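PDB 4Q7Q: lipolytic protein G-D-S-L family from Chitinophaga pinensis, which is of unconfirmed function but, as a member of the GDSL family of SGNH hydrolases, probably hydrolyses ester bonds in lipids or other acyl substrates. Local coordinates for residues K191-K196 with E222-P227. Numbering follows the deposited sequence.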
loop_
_atom_site.group_PDB
_atom_site.type_symbol
_atom_site.label_atom_id
_atom_site.label_comp_id
_atom_site.label_asym_id
_atom_site.label_seq_id
_atom_site.Cartn_x
_atom_site.Cartn_y
_atom_site.Cartn_z
ATOM N N LYS A 191 -16.778 0.523 -7.573
ATOM C CA LYS A 191 -17.826 0.493 -8.599
ATOM C C LYS A 191 -18.507 1.852 -8.778
ATOM O O LYS A 191 -18.888 2.226 -9.890
ATOM C CB LYS A 191 -18.892 -0.558 -8.261
ATOM C CG LYS A 191 -18.383 -1.987 -8.157
ATOM C CD LYS A 191 -17.956 -2.523 -9.505
ATOM C CE LYS A 191 -17.614 -4.006 -9.424
ATOM N NZ LYS A 191 -18.810 -4.838 -9.115
ATOM N N PHE A 192 -18.679 2.572 -7.676
ATOM C CA PHE A 192 -19.335 3.875 -7.706
ATOM C C PHE A 192 -19.141 4.565 -6.373
ATOM O O PHE A 192 -18.711 3.944 -5.397
ATOM C CB PHE A 192 -20.839 3.745 -7.997
ATOM C CG PHE A 192 -21.593 2.931 -6.975
ATOM C CD1 PHE A 192 -21.755 1.563 -7.142
ATOM C CD2 PHE A 192 -22.126 3.534 -5.841
ATOM C CE1 PHE A 192 -22.444 0.811 -6.204
ATOM C CE2 PHE A 192 -22.812 2.787 -4.898
ATOM C CZ PHE A 192 -22.969 1.422 -5.084
ATOM N N LYS A 193 -19.451 5.857 -6.357
ATOM C CA LYS A 193 -19.531 6.632 -5.137
ATOM C C LYS A 193 -20.993 7.052 -5.012
ATOM O O LYS A 193 -21.566 7.585 -5.953
ATOM C CB LYS A 193 -18.626 7.856 -5.255
ATOM C CG LYS A 193 -17.817 8.211 -4.017
ATOM C CD LYS A 193 -16.887 9.378 -4.330
ATOM C CE LYS A 193 -16.149 9.899 -3.111
ATOM N NZ LYS A 193 -15.373 11.119 -3.480
ATOM N N HIS A 194 -21.577 6.785 -3.848
ATOM C CA HIS A 194 -22.980 7.020 -3.556
ATOM C C HIS A 194 -23.118 8.458 -3.056
ATOM O O HIS A 194 -22.773 8.758 -1.918
ATOM C CB HIS A 194 -23.390 6.000 -2.486
ATOM C CG HIS A 194 -24.768 6.176 -1.938
ATOM N ND1 HIS A 194 -25.902 5.903 -2.669
ATOM C CD2 HIS A 194 -25.193 6.546 -0.705
ATOM C CE1 HIS A 194 -26.969 6.119 -1.919
ATOM N NE2 HIS A 194 -26.566 6.510 -0.724
ATOM N N LEU A 195 -23.600 9.353 -3.915
ATOM C CA LEU A 195 -23.540 10.785 -3.622
ATOM C C LEU A 195 -24.834 11.501 -3.936
ATOM O O LEU A 195 -25.563 11.113 -4.842
ATOM C CB LEU A 195 -22.436 11.433 -4.454
ATOM C CG LEU A 195 -21.018 10.905 -4.269
ATOM C CD1 LEU A 195 -20.112 11.457 -5.365
ATOM C CD2 LEU A 195 -20.490 11.285 -2.894
ATOM N N LYS A 196 -25.099 12.573 -3.197
ATOM C CA LYS A 196 -26.208 13.448 -3.524
ATOM C C LYS A 196 -25.944 14.203 -4.818
ATOM O O LYS A 196 -24.847 14.720 -5.043
ATOM C CB LYS A 196 -26.487 14.431 -2.384
ATOM C CG LYS A 196 -27.084 13.778 -1.150
ATOM C CD LYS A 196 -27.500 14.811 -0.130
ATOM C CE LYS A 196 -28.150 14.148 1.074
ATOM N NZ LYS A 196 -28.562 15.149 2.083
ATOM N N GLU A 222 -24.459 10.161 3.301
ATOM C CA GLU A 222 -24.182 8.846 3.875
ATOM C C GLU A 222 -22.824 8.357 3.382
ATOM O O GLU A 222 -22.269 8.923 2.440
ATOM C CB GLU A 222 -25.267 7.851 3.461
ATOM C CG GLU A 222 -26.671 8.269 3.860
ATOM C CD GLU A 222 -27.744 7.479 3.136
ATOM O OE1 GLU A 222 -27.451 6.910 2.062
ATOM O OE2 GLU A 222 -28.884 7.425 3.644
ATOM N N TYR A 223 -22.292 7.313 4.012
ATOM C CA TYR A 223 -21.001 6.765 3.598
ATOM C C TYR A 223 -21.070 6.391 2.125
ATOM O O TYR A 223 -21.947 5.637 1.717
ATOM C CB TYR A 223 -20.621 5.552 4.439
ATOM C CG TYR A 223 -19.239 5.035 4.107
ATOM C CD1 TYR A 223 -18.100 5.761 4.457
ATOM C CD2 TYR A 223 -19.067 3.831 3.433
ATOM C CE1 TYR A 223 -16.835 5.304 4.148
ATOM C CE2 TYR A 223 -17.800 3.364 3.120
ATOM C CZ TYR A 223 -16.690 4.105 3.484
ATOM O OH TYR A 223 -15.431 3.649 3.171
ATOM N N PRO A 224 -20.160 6.946 1.313
ATOM C CA PRO A 224 -20.333 6.866 -0.143
ATOM C C PRO A 224 -19.893 5.543 -0.781
ATOM O O PRO A 224 -20.066 5.372 -1.991
ATOM C CB PRO A 224 -19.465 8.017 -0.652
ATOM C CG PRO A 224 -18.378 8.131 0.382
ATOM C CD PRO A 224 -19.057 7.846 1.695
ATOM N N TYR A 225 -19.355 4.619 0.007
ATOM C CA TYR A 225 -18.972 3.312 -0.527
ATOM C C TYR A 225 -19.697 2.154 0.167
ATOM O O TYR A 225 -19.096 1.435 0.961
ATOM C CB TYR A 225 -17.456 3.120 -0.414
ATOM C CG TYR A 225 -16.629 4.038 -1.285
ATOM C CD1 TYR A 225 -16.969 4.269 -2.614
ATOM C CD2 TYR A 225 -15.497 4.665 -0.780
ATOM C CE1 TYR A 225 -16.203 5.099 -3.415
ATOM C CE2 TYR A 225 -14.718 5.501 -1.573
ATOM C CZ TYR A 225 -15.078 5.719 -2.890
ATOM O OH TYR A 225 -14.307 6.539 -3.683
ATOM N N PRO A 226 -20.993 1.964 -0.134
ATOM C CA PRO A 226 -21.718 0.814 0.411
ATOM C C PRO A 226 -21.116 -0.485 -0.130
ATOM O O PRO A 226 -20.280 -0.418 -1.031
ATOM C CB PRO A 226 -23.148 1.031 -0.105
ATOM C CG PRO A 226 -22.991 1.858 -1.324
ATOM C CD PRO A 226 -21.832 2.767 -1.039
ATOM N N PRO A 227 -21.504 -1.647 0.428
ATOM C CA PRO A 227 -20.942 -2.931 -0.010
ATOM C C PRO A 227 -20.923 -3.140 -1.527
ATOM O O PRO A 227 -19.945 -3.679 -2.046
ATOM C CB PRO A 227 -21.871 -3.950 0.650
ATOM C CG PRO A 227 -22.277 -3.282 1.916
ATOM C CD PRO A 227 -22.409 -1.815 1.581
#
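H194 grips the loop 222-227 twice, through its backbone and its ring, where the two-stranded antiparallel hairpin of 193-196 and 203-206 packs against the loop leading to the last helix of this SGNH-hydrolase chain. The hairpin stands apart from the parallel sheet. Its strand 193-196 pairs with 203-206 along one edge; along the other, H194 N donates to P224 O (2.8 Å), in the carbonyl plane and on a lone pair. Proline suits that position, since it needs no partner for a backbone N-H.

K193 is followed outward from the strand: CB lies near Y225 CE1, CG touches both Y225 CE1 (3.6 Å) and P224 CB (3.8 Å), CD and CE pass the phenol oxygen, and NZ makes a salt bridge with D134. A long, extended lysine can thus offer methylenes to a ring and still deliver its charge beyond. Y225 OH is hydrogen-bonded to D134 O, while its ring edge faces F192 O. F192 CE2 meets P226 CG at 3.7 Å, apolar against apolar.

The H194 imidazole swings to the side across from its own N (chi1 174°), which brings NE2 to E222, and the ring stacks on Y203. Put in its place, an alanine keeps the backbone N-H but would probably leave the E222 carboxylate without its mate and Y203 without its stacking partner. NE2 donates to E222 OE1 at 3.0 Å, the ring and carboxylate planes only 20° apart.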